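PDB 6EU4: tail spike protein from Acinetobacter phage vB_AbaP_AS12, which probably binds and degrades the capsular polysaccharide of Acinetobacter baumannii as a trimeric beta-helical tailspike, so that the phage can reach the cell surface. Local coordinates for residues Lys234-Trp239 against Thr260-Thr265; Gly160-Asn165 against Pro181-Trp186; Glu428-Ser433 against Leu441-Thr446; Phe415-Glu420 against Val451-Lys456. One frame throughout, in Å; residues are numbered along the deposited sequence.

In the fold
Contacts 3 and 4 pair parallel strands in the body of the chain, as in a right-handed parallel beta-helix; contacts 1 and 2 set side loops and a hairpin against it. From the N terminus, contact 2 comes first, closing 15 residues between hairpin strand 161-164 and loop 181-186. Contact 1 follows in series and closes 20, joining strand 237-239 to loop 260-265; its Trp264 touches Ile164, Asn165 and Trp186 of contact 2. About 36 Å away, between centres, contact 4 pairs strands 414-417 and 450-455 round 30 residues. Contact 3, with 7 between its segments, nests inside that loop, Ile430 and Tyr445 packing on Val455, Ala453 and Val451.

Contact 1. Residues Lys234-Trp239 against Thr260-Thr265; sequences KSVDAW and TGTAWT
Asp237 OD2 is gripped twice, by Trp264 NE1 at 3.0 Å across the contact and by the hydroxyl of Tyr187 from outside it. The indole bond is nearly straight, 167° at the hydrogen. OD2 lies at the ring edge, close to the indole plane, and is met on its anti side, while carboxylate and ring planes stand 68° apart. Asp237 CG is swung anti to the backbone N (chi1 -177°), which carries OD2 out to the indole N-H, where the two bonds fix the rotation of the carboxylate. Asp237 CB lies 3.4 Å from Trp264 NE1. Val236 divides its branches: CG1 rests obliquely on the indole at Trp264 CD1, 3.8 Å away, and CG2 meets Thr262 CG2 tip to tip at 3.9 Å. The loop holds its own shape through an ST turn, Thr262 OG1 accepting from Trp264 N at 3.1 Å. Trp264 also packs on Leu215 and, with Thr262, on Met169 of strand 167-170. Farther along, Trp239 meets Trp277 of the second subunit. The loop between strands 253-257 and 268-274 thus lies against strand 237-239 of the short parallel sheet 188-189/215-217/237-239; loops projecting from a parallel beta-helix are consistent with a tailspike.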
loop_
_atom_site.group_PDB
_atom_site.type_symbol
_atom_site.label_atom_id
_atom_site.label_comp_id
_atom_site.label_asym_id
_atom_site.label_seq_id
_atom_site.Cartn_x
_atom_site.Cartn_y
_atom_site.Cartn_z
ATOM N N LYS A 234 -24.731 2.073 -6.575
ATOM C CA LYS A 234 -25.298 2.736 -5.407
ATOM C C LYS A 234 -25.633 1.718 -4.323
ATOM O O LYS A 234 -26.417 0.798 -4.564
ATOM C CB LYS A 234 -26.543 3.500 -5.824
ATOM C CG LYS A 234 -27.129 4.362 -4.752
ATOM C CD LYS A 234 -28.249 5.212 -5.331
ATOM C CE LYS A 234 -28.640 6.322 -4.390
ATOM N NZ LYS A 234 -29.716 7.191 -5.002
ATOM N N SER A 235 -25.081 1.915 -3.126
ATOM C CA SER A 235 -25.207 0.961 -2.035
ATOM C C SER A 235 -25.342 1.720 -0.719
ATOM O O SER A 235 -24.947 2.887 -0.608
ATOM C CB SER A 235 -23.991 0.018 -2.020
ATOM O OG SER A 235 -24.058 -0.959 -0.995
ATOM N N VAL A 236 -25.894 1.032 0.282
ATOM C CA VAL A 236 -26.090 1.567 1.632
ATOM C C VAL A 236 -25.157 0.903 2.643
ATOM O O VAL A 236 -24.553 1.573 3.490
ATOM C CB VAL A 236 -27.559 1.396 2.077
ATOM C CG1 VAL A 236 -27.736 1.801 3.518
ATOM C CG2 VAL A 236 -28.520 2.185 1.184
ATOM N N ASP A 237 -25.088 -0.428 2.613
ATOM C CA ASP A 237 -24.354 -1.222 3.595
ATOM C C ASP A 237 -23.770 -2.385 2.804
ATOM O O ASP A 237 -24.501 -3.304 2.413
ATOM C CB ASP A 237 -25.271 -1.697 4.724
ATOM C CG ASP A 237 -24.538 -2.481 5.822
ATOM O OD1 ASP A 237 -23.493 -3.107 5.572
ATOM O OD2 ASP A 237 -25.060 -2.499 6.961
ATOM N N ALA A 238 -22.470 -2.308 2.540
ATOM C CA ALA A 238 -21.708 -3.319 1.826
ATOM C C ALA A 238 -20.552 -3.745 2.711
ATOM O O ALA A 238 -19.860 -2.895 3.289
ATOM C CB ALA A 238 -21.187 -2.764 0.487
ATOM N N TRP A 239 -20.341 -5.046 2.833
ATOM C CA TRP A 239 -19.181 -5.508 3.581
ATOM C C TRP A 239 -18.576 -6.748 2.946
ATOM O O TRP A 239 -19.276 -7.588 2.369
ATOM C CB TRP A 239 -19.534 -5.741 5.047
ATOM C CG TRP A 239 -20.670 -6.685 5.345
ATOM C CD1 TRP A 239 -22.024 -6.418 5.278
ATOM C CD2 TRP A 239 -20.551 -8.032 5.784
ATOM N NE1 TRP A 239 -22.737 -7.520 5.662
ATOM C CE2 TRP A 239 -21.858 -8.527 5.974
ATOM C CE3 TRP A 239 -19.458 -8.872 6.045
ATOM C CZ2 TRP A 239 -22.104 -9.829 6.396
ATOM C CZ3 TRP A 239 -19.708 -10.159 6.478
ATOM C CH2 TRP A 239 -21.024 -10.620 6.650
ATOM N N THR A 260 -27.428 7.497 2.239
ATOM C CA THR A 260 -28.178 7.844 3.450
ATOM C C THR A 260 -29.688 7.899 3.237
ATOM O O THR A 260 -30.431 8.179 4.192
ATOM C CB THR A 260 -27.752 9.214 3.961
ATOM O OG1 THR A 260 -27.973 10.170 2.911
ATOM C CG2 THR A 260 -26.284 9.223 4.386
ATOM N N GLY A 261 -30.155 7.684 2.019
ATOM C CA GLY A 261 -31.542 7.911 1.682
ATOM C C GLY A 261 -32.530 6.782 1.936
ATOM O O GLY A 261 -33.623 6.801 1.352
ATOM N N THR A 262 -32.196 5.820 2.804
ATOM C CA THR A 262 -33.130 4.769 3.215
ATOM C C THR A 262 -33.211 4.737 4.741
ATOM O O THR A 262 -32.477 5.439 5.451
ATOM C CB THR A 262 -32.731 3.372 2.687
ATOM O OG1 THR A 262 -31.705 2.795 3.525
ATOM C CG2 THR A 262 -32.250 3.438 1.240
ATOM N N ALA A 263 -34.104 3.884 5.257
ATOM C CA ALA A 263 -34.232 3.716 6.698
ATOM C C ALA A 263 -33.050 2.978 7.315
ATOM O O ALA A 263 -32.894 2.988 8.542
ATOM C CB ALA A 263 -35.518 2.946 7.018
ATOM N N TRP A 264 -32.233 2.320 6.506
ATOM C CA TRP A 264 -31.113 1.537 7.021
ATOM C C TRP A 264 -29.947 2.453 7.362
ATOM O O TRP A 264 -29.583 3.326 6.570
ATOM C CB TRP A 264 -30.687 0.527 5.968
ATOM C CG TRP A 264 -29.774 -0.552 6.392
ATOM C CD1 TRP A 264 -28.408 -0.483 6.521
ATOM C CD2 TRP A 264 -30.140 -1.902 6.691
ATOM N NE1 TRP A 264 -27.915 -1.707 6.888
ATOM C CE2 TRP A 264 -28.953 -2.595 7.001
ATOM C CE3 TRP A 264 -31.358 -2.590 6.724
ATOM C CZ2 TRP A 264 -28.948 -3.940 7.348
ATOM C CZ3 TRP A 264 -31.354 -3.925 7.069
ATOM C CH2 TRP A 264 -30.152 -4.590 7.377
ATOM N N THR A 265 -29.353 2.246 8.526
ATOM C CA THR A 265 -28.195 3.046 8.915
ATOM C C THR A 265 -26.967 2.706 8.072
ATOM O O THR A 265 -26.503 1.553 8.108
ATOM C CB THR A 265 -27.898 2.813 10.388
ATOM O OG1 THR A 265 -29.011 3.300 11.164
ATOM C CG2 THR A 265 -26.624 3.517 10.802
#

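Contact 2. Residues Gly160-Asn165 against Pro181-Trp186; sequences GNRTIN and PRVGDW
A type II beta turn, Arg182 to Asp185, receives the guanidinium of Arg162, which reaches over from the beta hairpin formed by strands 161-164 and 167-170. The arginine chain runs extended from CG to NE and delivers two nitrogens to successive carbonyls. NH1 binds Pro181 O at 2.8 Å, straight (172°) and in the guanidinium plane. NH2 binds Arg182 O, also at 2.8 Å but more bent (139°), coming from above the carbonyl plane. Asp185 N closes the turn on the opposite face of that plane, and Arg182 O therefore has two donors. Gly184 carries the positive phi usual at the third position of such a turn. A water, 2.8 Å from Arg162 NH2, donates to Asp185 O. Ile164 CD1 of the same strand covers one guanidinium face, while Ile164 CG2 touches Trp186 CD1 at 4.0 Å. From the first position of the turn, the Arg182 side chain points away to a salt bridge with Asp146 of the second subunit. At the exposed end, the Asn165 amide lies flat on the Trp186 indole, the planes only 9° apart; Asn165 CB makes a CH-pi contact 3.5 Å from the centroid of the five-membered ring, and Asn165 OD1 comes to 3.3 Å from Trp186 CZ2.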
loop_
_atom_site.group_PDB
_atom_site.type_symbol
_atom_site.label_atom_id
_atom_site.label_comp_id
_atom_site.label_asym_id
_atom_site.label_seq_id
_atom_site.Cartn_x
_atom_site.Cartn_y
_atom_site.Cartn_z
ATOM N N GLY A 160 -42.841 -3.580 -3.577
ATOM C CA GLY A 160 -43.421 -2.930 -2.413
ATOM C C GLY A 160 -42.484 -2.911 -1.213
ATOM O O GLY A 160 -41.309 -3.249 -1.294
ATOM N N ASN A 161 -43.053 -2.525 -0.070
ATOM C CA ASN A 161 -42.284 -2.326 1.154
ATOM C C ASN A 161 -42.019 -3.643 1.866
ATOM O O ASN A 161 -42.906 -4.499 1.965
ATOM C CB ASN A 161 -43.045 -1.399 2.112
ATOM C CG ASN A 161 -43.100 0.032 1.618
ATOM O OD1 ASN A 161 -42.120 0.556 1.108
ATOM N ND2 ASN A 161 -44.254 0.667 1.766
ATOM N N ARG A 162 -40.813 -3.771 2.421
ATOM C CA ARG A 162 -40.410 -4.967 3.148
ATOM C C ARG A 162 -39.551 -4.594 4.353
ATOM O O ARG A 162 -38.596 -3.817 4.228
ATOM C CB ARG A 162 -39.644 -5.904 2.215
ATOM C CG ARG A 162 -39.059 -7.107 2.882
ATOM C CD ARG A 162 -38.163 -7.878 1.906
ATOM N NE ARG A 162 -37.254 -8.751 2.627
ATOM C CZ ARG A 162 -36.237 -9.409 2.066
ATOM N NH1 ARG A 162 -36.006 -9.299 0.767
ATOM N NH2 ARG A 162 -35.454 -10.178 2.813
ATOM N N THR A 163 -39.868 -5.174 5.515
ATOM C CA THR A 163 -39.088 -4.933 6.724
ATOM C C THR A 163 -37.934 -5.919 6.781
ATOM O O THR A 163 -38.149 -7.136 6.749
ATOM C CB THR A 163 -39.949 -5.060 7.979
ATOM O OG1 THR A 163 -40.958 -4.054 7.946
ATOM C CG2 THR A 163 -39.107 -4.893 9.246
ATOM N N ILE A 164 -36.723 -5.381 6.880
ATOM C CA ILE A 164 -35.493 -6.152 6.977
ATOM C C ILE A 164 -34.755 -5.663 8.213
ATOM O O ILE A 164 -34.415 -4.475 8.306
ATOM C CB ILE A 164 -34.612 -5.980 5.729
ATOM C CG1 ILE A 164 -35.391 -6.332 4.463
ATOM C CG2 ILE A 164 -33.359 -6.833 5.869
ATOM C CD1 ILE A 164 -34.586 -6.129 3.149
ATOM N N ASN A 165 -34.513 -6.562 9.160
ATOM C CA ASN A 165 -33.789 -6.210 10.382
ATOM C C ASN A 165 -34.346 -4.917 10.991
ATOM O O ASN A 165 -33.610 -3.995 11.338
ATOM C CB ASN A 165 -32.300 -6.076 10.091
ATOM C CG ASN A 165 -31.450 -5.935 11.350
ATOM O OD1 ASN A 165 -31.843 -6.351 12.430
ATOM N ND2 ASN A 165 -30.252 -5.350 11.193
ATOM N N PRO A 181 -31.920 -8.976 -0.746
ATOM C CA PRO A 181 -31.678 -10.158 0.094
ATOM C C PRO A 181 -32.795 -11.182 -0.045
ATOM O O PRO A 181 -33.969 -10.847 -0.243
ATOM C CB PRO A 181 -31.629 -9.591 1.524
ATOM C CG PRO A 181 -31.363 -8.123 1.335
ATOM C CD PRO A 181 -32.062 -7.758 0.061
ATOM N N ARG A 182 -32.417 -12.450 0.086
ATOM C CA ARG A 182 -33.418 -13.496 0.278
ATOM C C ARG A 182 -34.295 -13.171 1.480
ATOM O O ARG A 182 -33.875 -12.493 2.418
ATOM C CB ARG A 182 -32.745 -14.847 0.496
ATOM C CG ARG A 182 -31.944 -15.392 -0.668
ATOM C CD ARG A 182 -31.184 -16.664 -0.193
ATOM N NE ARG A 182 -30.588 -17.406 -1.292
ATOM C CZ ARG A 182 -29.827 -18.488 -1.138
ATOM N NH1 ARG A 182 -29.538 -18.946 0.074
ATOM N NH2 ARG A 182 -29.345 -19.106 -2.206
ATOM N N VAL A 183 -35.538 -13.660 1.449
ATOM C CA VAL A 183 -36.435 -13.469 2.586
ATOM C C VAL A 183 -35.834 -14.140 3.805
ATOM O O VAL A 183 -35.364 -15.281 3.740
ATOM C CB VAL A 183 -37.840 -14.005 2.262
ATOM C CG1 VAL A 183 -38.460 -13.196 1.144
ATOM C CG2 VAL A 183 -37.788 -15.481 1.882
ATOM N N GLY A 184 -35.800 -13.412 4.922
ATOM C CA GLY A 184 -35.155 -13.876 6.133
ATOM C C GLY A 184 -33.716 -13.430 6.305
ATOM O O GLY A 184 -33.189 -13.503 7.426
ATOM N N ASP A 185 -33.061 -12.993 5.233
ATOM C CA ASP A 185 -31.680 -12.534 5.282
ATOM C C ASP A 185 -31.634 -11.005 5.313
ATOM O O ASP A 185 -32.610 -10.328 4.976
ATOM C CB ASP A 185 -30.892 -13.030 4.068
ATOM C CG ASP A 185 -30.627 -14.525 4.104
ATOM O OD1 ASP A 185 -30.833 -15.158 5.164
ATOM O OD2 ASP A 185 -30.221 -15.064 3.054
ATOM N N TRP A 186 -30.468 -10.464 5.695
ATOM C CA TRP A 186 -30.273 -9.022 5.660
ATOM C C TRP A 186 -29.508 -8.532 4.439
ATOM O O TRP A 186 -29.635 -7.352 4.100
ATOM C CB TRP A 186 -29.536 -8.532 6.913
ATOM C CG TRP A 186 -30.207 -8.847 8.201
ATOM C CD1 TRP A 186 -31.479 -9.285 8.382
ATOM C CD2 TRP A 186 -29.624 -8.758 9.500
ATOM N NE1 TRP A 186 -31.726 -9.486 9.712
ATOM C CE2 TRP A 186 -30.602 -9.163 10.423
ATOM C CE3 TRP A 186 -28.364 -8.375 9.970
ATOM C CZ2 TRP A 186 -30.367 -9.193 11.797
ATOM C CZ3 TRP A 186 -28.128 -8.412 11.333
ATOM C CH2 TRP A 186 -29.124 -8.812 12.228
HETATM O O HOH W 1 -35.228 -10.437 5.569
#

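Contact 3. Residues Glu428-Ser433 against Leu441-Thr446; sequences EEIGIS and LGVYYT
Ile430 and Val443 lie side by side on the closely packed side of this strand pair, Ile430 CD1 resting 3.8 Å from Val443 CB. Ile430 CG1 turns to the edge of the Tyr445 ring, while Ile432 CG1, at the exposed rim, crosses obliquely to Tyr445 CE2, 3.5 Å away. This tyrosine holds CG in the crowded position between backbone N and carbonyl carbon (chi1 59°), which folds its ring back across the neighbouring strand; one face covers the Ile432 amide nitrogen, off centre. Its hydroxyl goes on to Asp462, and Ile430 continues the apolar layer onto Ala453 and Val455. Strand 430-432 adds in parallel to 443-445 after a short connection, their axes 4.9 Å apart, and 443-445 pairs with 405-409 in the manner of successive coils of a parallel beta-helix. Gly431 N meets Val443 O at 2.9 Å, nearly along the C=O axis, and Gly431 O receives Tyr445 N. The side of the partly exposed Glu429 and Tyr444 is polar and more open to solvent. There Glu429 OE2 accepts the hydroxyl of Tyr444 at 2.6 Å through its anti lone pair, at the ring edge, the carboxylate almost perpendicular to the ring (86°). Phe438 stacks on this same tyrosine. At the start of the pair, Glu428 OE2 takes Leu441 N at 2.8 Å from above the carboxylate plane, while Glu428 OE1 is held by Ser394.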
loop_
_atom_site.group_PDB
_atom_site.type_symbol
_atom_site.label_atom_id
_atom_site.label_comp_id
_atom_site.label_asym_id
_atom_site.label_seq_id
_atom_site.Cartn_x
_atom_site.Cartn_y
_atom_site.Cartn_z
ATOM N N GLU A 428 2.315 28.261 -2.526
ATOM C CA GLU A 428 2.592 29.661 -2.251
ATOM C C GLU A 428 2.862 29.990 -0.793
ATOM O O GLU A 428 3.708 30.851 -0.520
ATOM C CB GLU A 428 1.437 30.516 -2.757
ATOM C CG GLU A 428 1.263 30.388 -4.250
ATOM C CD GLU A 428 0.291 31.395 -4.804
ATOM O OE1 GLU A 428 0.605 32.610 -4.800
ATOM O OE2 GLU A 428 -0.796 30.965 -5.222
ATOM N N GLU A 429 2.161 29.374 0.155
ATOM C CA GLU A 429 2.326 29.759 1.556
ATOM C C GLU A 429 1.610 28.736 2.419
ATOM O O GLU A 429 0.834 27.904 1.931
ATOM C CB GLU A 429 1.794 31.172 1.832
ATOM C CG GLU A 429 0.293 31.317 1.614
ATOM C CD GLU A 429 -0.214 32.749 1.789
ATOM O OE1 GLU A 429 0.613 33.677 1.929
ATOM O OE2 GLU A 429 -1.451 32.948 1.778
ATOM N N ILE A 430 1.877 28.814 3.717
ATOM C CA ILE A 430 1.216 27.963 4.699
ATOM C C ILE A 430 1.063 28.777 5.975
ATOM O O ILE A 430 1.979 29.509 6.369
ATOM C CB ILE A 430 1.999 26.652 4.934
ATOM C CG1 ILE A 430 1.405 25.853 6.097
ATOM C CG2 ILE A 430 3.480 26.896 5.165
ATOM C CD1 ILE A 430 1.831 24.391 6.061
ATOM N N GLY A 431 -0.101 28.685 6.609
ATOM C CA GLY A 431 -0.265 29.387 7.876
ATOM C C GLY A 431 -1.653 29.246 8.464
ATOM O O GLY A 431 -2.590 28.742 7.829
ATOM N N ILE A 432 -1.756 29.716 9.704
ATOM C CA ILE A 432 -3.024 29.765 10.416
ATOM C C ILE A 432 -3.947 30.753 9.732
ATOM O O ILE A 432 -3.527 31.854 9.350
ATOM C CB ILE A 432 -2.781 30.169 11.877
ATOM C CG1 ILE A 432 -1.976 29.079 12.580
ATOM C CG2 ILE A 432 -4.105 30.412 12.595
ATOM C CD1 ILE A 432 -1.425 29.499 13.915
ATOM N N SER A 433 -5.219 30.389 9.601
ATOM C CA SER A 433 -6.182 31.255 8.942
ATOM C C SER A 433 -7.543 31.165 9.611
ATOM O O SER A 433 -7.995 30.072 9.961
ATOM C CB SER A 433 -6.345 30.863 7.471
ATOM O OG SER A 433 -7.312 31.684 6.832
ATOM N N LEU A 441 -2.484 29.296 -3.661
ATOM C CA LEU A 441 -2.361 27.841 -3.575
ATOM C C LEU A 441 -1.534 27.523 -2.332
ATOM O O LEU A 441 -0.352 27.173 -2.392
ATOM C CB LEU A 441 -1.739 27.286 -4.850
ATOM C CG LEU A 441 -1.683 25.763 -4.968
ATOM C CD1 LEU A 441 -3.104 25.180 -5.083
ATOM C CD2 LEU A 441 -0.827 25.360 -6.178
ATOM N N GLY A 442 -2.186 27.668 -1.175
ATOM C CA GLY A 442 -1.534 27.503 0.107
ATOM C C GLY A 442 -2.222 26.476 0.992
ATOM O O GLY A 442 -3.272 25.923 0.651
ATOM N N VAL A 443 -1.591 26.239 2.139
ATOM C CA VAL A 443 -2.114 25.360 3.175
ATOM C C VAL A 443 -2.580 26.228 4.330
ATOM O O VAL A 443 -1.769 26.895 4.972
ATOM C CB VAL A 443 -1.054 24.359 3.647
ATOM C CG1 VAL A 443 -1.632 23.503 4.771
ATOM C CG2 VAL A 443 -0.601 23.496 2.487
ATOM N N TYR A 444 -3.875 26.218 4.592
ATOM C CA TYR A 444 -4.481 27.075 5.604
ATOM C C TYR A 444 -5.108 26.198 6.674
ATOM O O TYR A 444 -5.866 25.284 6.350
ATOM C CB TYR A 444 -5.536 27.969 4.965
ATOM C CG TYR A 444 -4.905 28.805 3.878
ATOM C CD1 TYR A 444 -4.055 29.858 4.211
ATOM C CD2 TYR A 444 -5.090 28.508 2.542
ATOM C CE1 TYR A 444 -3.436 30.628 3.225
ATOM C CE2 TYR A 444 -4.480 29.262 1.553
ATOM C CZ TYR A 444 -3.646 30.310 1.903
ATOM O OH TYR A 444 -3.042 31.049 0.904
ATOM N N TYR A 445 -4.841 26.514 7.938
ATOM C CA TYR A 445 -5.327 25.654 9.012
ATOM C C TYR A 445 -5.738 26.495 10.205
ATOM O O TYR A 445 -5.282 27.625 10.376
ATOM C CB TYR A 445 -4.285 24.612 9.401
ATOM C CG TYR A 445 -2.949 25.155 9.888
ATOM C CD1 TYR A 445 -1.968 25.556 8.984
ATOM C CD2 TYR A 445 -2.655 25.221 11.238
ATOM C CE1 TYR A 445 -0.762 26.038 9.411
ATOM C CE2 TYR A 445 -1.432 25.704 11.685
ATOM C CZ TYR A 445 -0.485 26.107 10.759
ATOM O OH TYR A 445 0.714 26.592 11.205
ATOM N N THR A 446 -6.646 25.948 11.008
ATOM C CA THR A 446 -7.118 26.666 12.185
ATOM C C THR A 446 -6.262 26.362 13.407
ATOM O O THR A 446 -5.416 25.469 13.412
ATOM C CB THR A 446 -8.577 26.315 12.476
ATOM O OG1 THR A 446 -8.651 24.929 12.833
ATOM C CG2 THR A 446 -9.466 26.566 11.251
#

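Contact 4. Residues Phe415-Glu420 against Val451-Lys456; sequences FEVSPE and VDAYVK
Strands 415-417 and 451-455 run parallel, 30° apart in direction, with Phe415, Glu416 and Val417 bridged to Val451, Asp452 and Ala453. Backbone bonds alternate along the pair: Phe415 O accepts Asp452 N, Asp452 O accepts Val417 N at 2.9 Å, and Val417 O accepts Tyr454 N. Phe415, Val417, Val451 and Ala453 share one face, where Val417 CB and Ala453 CB meet at 3.9 Å. On the other face Glu416 CG passes 4.1 Å from Asp452 CB. Their carboxylates do not touch, with Glu416 OE2 and Asp452 OD2 5.2 Å apart; a water 2.7 Å from Asp452 OD2 donates to it and only weakly to Glu416 OE2. Arg459 forms a salt bridge with Asp452 OD1 and probably eases the like charges, while Gln461 hydrogen-bonds OD2. Past the end of the first strand, Pro419 lies over the Tyr454 ring: Pro419 CB sits 3.5 Å from the centroid, just 6° off the normal, a CH-pi contact. Tyr454 CG, anti to its own carbonyl carbon (chi1 -85°), sets the ring for this, its edge facing Val417 O. Pro419 also packs on Glu416 of the third subunit, and Tyr454 on Lys465 of that subunit. Within the chain, strand 380-384 flanks 414-417 in parallel on one side, and 450-455 lies between 414-417 and the antiparallel strand 458-462.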
loop_
_atom_site.group_PDB
_atom_site.type_symbol
_atom_site.label_atom_id
_atom_site.label_comp_id
_atom_site.label_asym_id
_atom_site.label_seq_id
_atom_site.Cartn_x
_atom_site.Cartn_y
_atom_site.Cartn_z
ATOM N N PHE A 415 -3.290 17.206 8.427
ATOM C CA PHE A 415 -2.971 17.140 7.007
ATOM C C PHE A 415 -1.460 17.019 6.879
ATOM O O PHE A 415 -0.725 17.827 7.457
ATOM C CB PHE A 415 -3.472 18.401 6.285
ATOM C CG PHE A 415 -3.189 18.437 4.806
ATOM C CD1 PHE A 415 -3.718 17.477 3.949
ATOM C CD2 PHE A 415 -2.434 19.467 4.262
ATOM C CE1 PHE A 415 -3.495 17.543 2.575
ATOM C CE2 PHE A 415 -2.202 19.528 2.896
ATOM C CZ PHE A 415 -2.724 18.564 2.053
ATOM N N GLU A 416 -1.000 16.025 6.124
ATOM C CA GLU A 416 0.420 15.715 6.006
ATOM C C GLU A 416 0.793 15.671 4.530
ATOM O O GLU A 416 0.096 15.040 3.734
ATOM C CB GLU A 416 0.752 14.377 6.696
ATOM C CG GLU A 416 0.449 14.384 8.205
ATOM C CD GLU A 416 0.363 12.983 8.852
ATOM O OE1 GLU A 416 -0.033 12.005 8.192
ATOM O OE2 GLU A 416 0.675 12.868 10.046
ATOM N N VAL A 417 1.877 16.358 4.164
ATOM C CA VAL A 417 2.396 16.372 2.795
ATOM C C VAL A 417 3.862 15.982 2.833
ATOM O O VAL A 417 4.681 16.702 3.416
ATOM C CB VAL A 417 2.239 17.744 2.111
ATOM C CG1 VAL A 417 2.771 17.692 0.659
ATOM C CG2 VAL A 417 0.796 18.214 2.115
ATOM N N SER A 418 4.195 14.864 2.197
ATOM C CA SER A 418 5.566 14.372 2.177
ATOM C C SER A 418 6.476 15.294 1.364
ATOM O O SER A 418 6.010 16.040 0.502
ATOM C CB SER A 418 5.605 12.961 1.582
ATOM O OG SER A 418 5.430 13.012 0.170
ATOM N N PRO A 419 7.801 15.228 1.596
ATOM C CA PRO A 419 8.728 16.064 0.813
ATOM C C PRO A 419 8.828 15.675 -0.650
ATOM O O PRO A 419 9.264 16.505 -1.456
ATOM C CB PRO A 419 10.085 15.867 1.522
ATOM C CG PRO A 419 9.969 14.587 2.223
ATOM C CD PRO A 419 8.501 14.475 2.642
ATOM N N GLU A 420 8.430 14.463 -1.020
ATOM C CA GLU A 420 8.535 14.024 -2.404
ATOM C C GLU A 420 7.222 14.175 -3.173
ATOM O O GLU A 420 7.188 13.878 -4.373
ATOM C CB GLU A 420 9.047 12.583 -2.468
ATOM C CG GLU A 420 8.131 11.483 -2.016
ATOM C CD GLU A 420 8.022 11.293 -0.476
ATOM O OE1 GLU A 420 8.692 12.002 0.328
ATOM O OE2 GLU A 420 7.265 10.382 -0.067
ATOM N N VAL A 451 -0.785 20.277 11.149
ATOM C CA VAL A 451 -0.192 20.105 9.828
ATOM C C VAL A 451 1.240 19.613 9.974
ATOM O O VAL A 451 1.947 19.947 10.929
ATOM C CB VAL A 451 -0.211 21.404 8.993
ATOM C CG1 VAL A 451 -1.650 21.847 8.701
ATOM C CG2 VAL A 451 0.545 22.517 9.699
ATOM N N ASP A 452 1.664 18.814 8.990
ATOM C CA ASP A 452 3.059 18.378 8.853
ATOM C C ASP A 452 3.269 18.333 7.350
ATOM O O ASP A 452 2.974 17.328 6.706
ATOM C CB ASP A 452 3.330 17.041 9.522
ATOM C CG ASP A 452 4.776 16.605 9.403
ATOM O OD1 ASP A 452 5.541 17.258 8.672
ATOM O OD2 ASP A 452 5.139 15.586 10.035
ATOM N N ALA A 453 3.719 19.455 6.786
ATOM C CA ALA A 453 3.648 19.639 5.347
ATOM C C ALA A 453 4.886 20.348 4.831
ATOM O O ALA A 453 5.258 21.423 5.323
ATOM C CB ALA A 453 2.411 20.443 4.939
ATOM N N TYR A 454 5.499 19.749 3.817
ATOM C CA TYR A 454 6.535 20.439 3.067
ATOM C C TYR A 454 5.927 21.480 2.147
ATOM O O TYR A 454 4.990 21.199 1.383
ATOM C CB TYR A 454 7.372 19.449 2.266
ATOM C CG TYR A 454 8.467 18.857 3.098
ATOM C CD1 TYR A 454 8.224 17.774 3.942
ATOM C CD2 TYR A 454 9.750 19.380 3.049
ATOM C CE1 TYR A 454 9.230 17.244 4.719
ATOM C CE2 TYR A 454 10.767 18.843 3.813
ATOM C CZ TYR A 454 10.511 17.787 4.640
ATOM O OH TYR A 454 11.539 17.284 5.403
ATOM N N VAL A 455 6.471 22.691 2.225
ATOM C CA VAL A 455 6.115 23.773 1.325
ATOM C C VAL A 455 7.407 24.455 0.878
ATOM O O VAL A 455 8.143 25.000 1.704
ATOM C CB VAL A 455 5.168 24.784 1.999
ATOM C CG1 VAL A 455 4.860 25.927 1.054
ATOM C CG2 VAL A 455 3.882 24.093 2.460
ATOM N N LYS A 456 7.687 24.419 -0.427
ATOM C CA LYS A 456 8.892 25.035 -1.005
ATOM C C LYS A 456 10.170 24.542 -0.318
ATOM O O LYS A 456 11.078 25.317 -0.021
ATOM C CB LYS A 456 8.815 26.556 -0.949
ATOM C CG LYS A 456 7.698 27.142 -1.797
ATOM C CD LYS A 456 7.845 28.667 -1.947
ATOM C CE LYS A 456 6.913 29.422 -1.030
ATOM N NZ LYS A 456 6.813 30.866 -1.408
HETATM O O HOH W 2 4.132 13.084 9.670
HETATM O O HOH W 3 5.934 16.108 6.079
#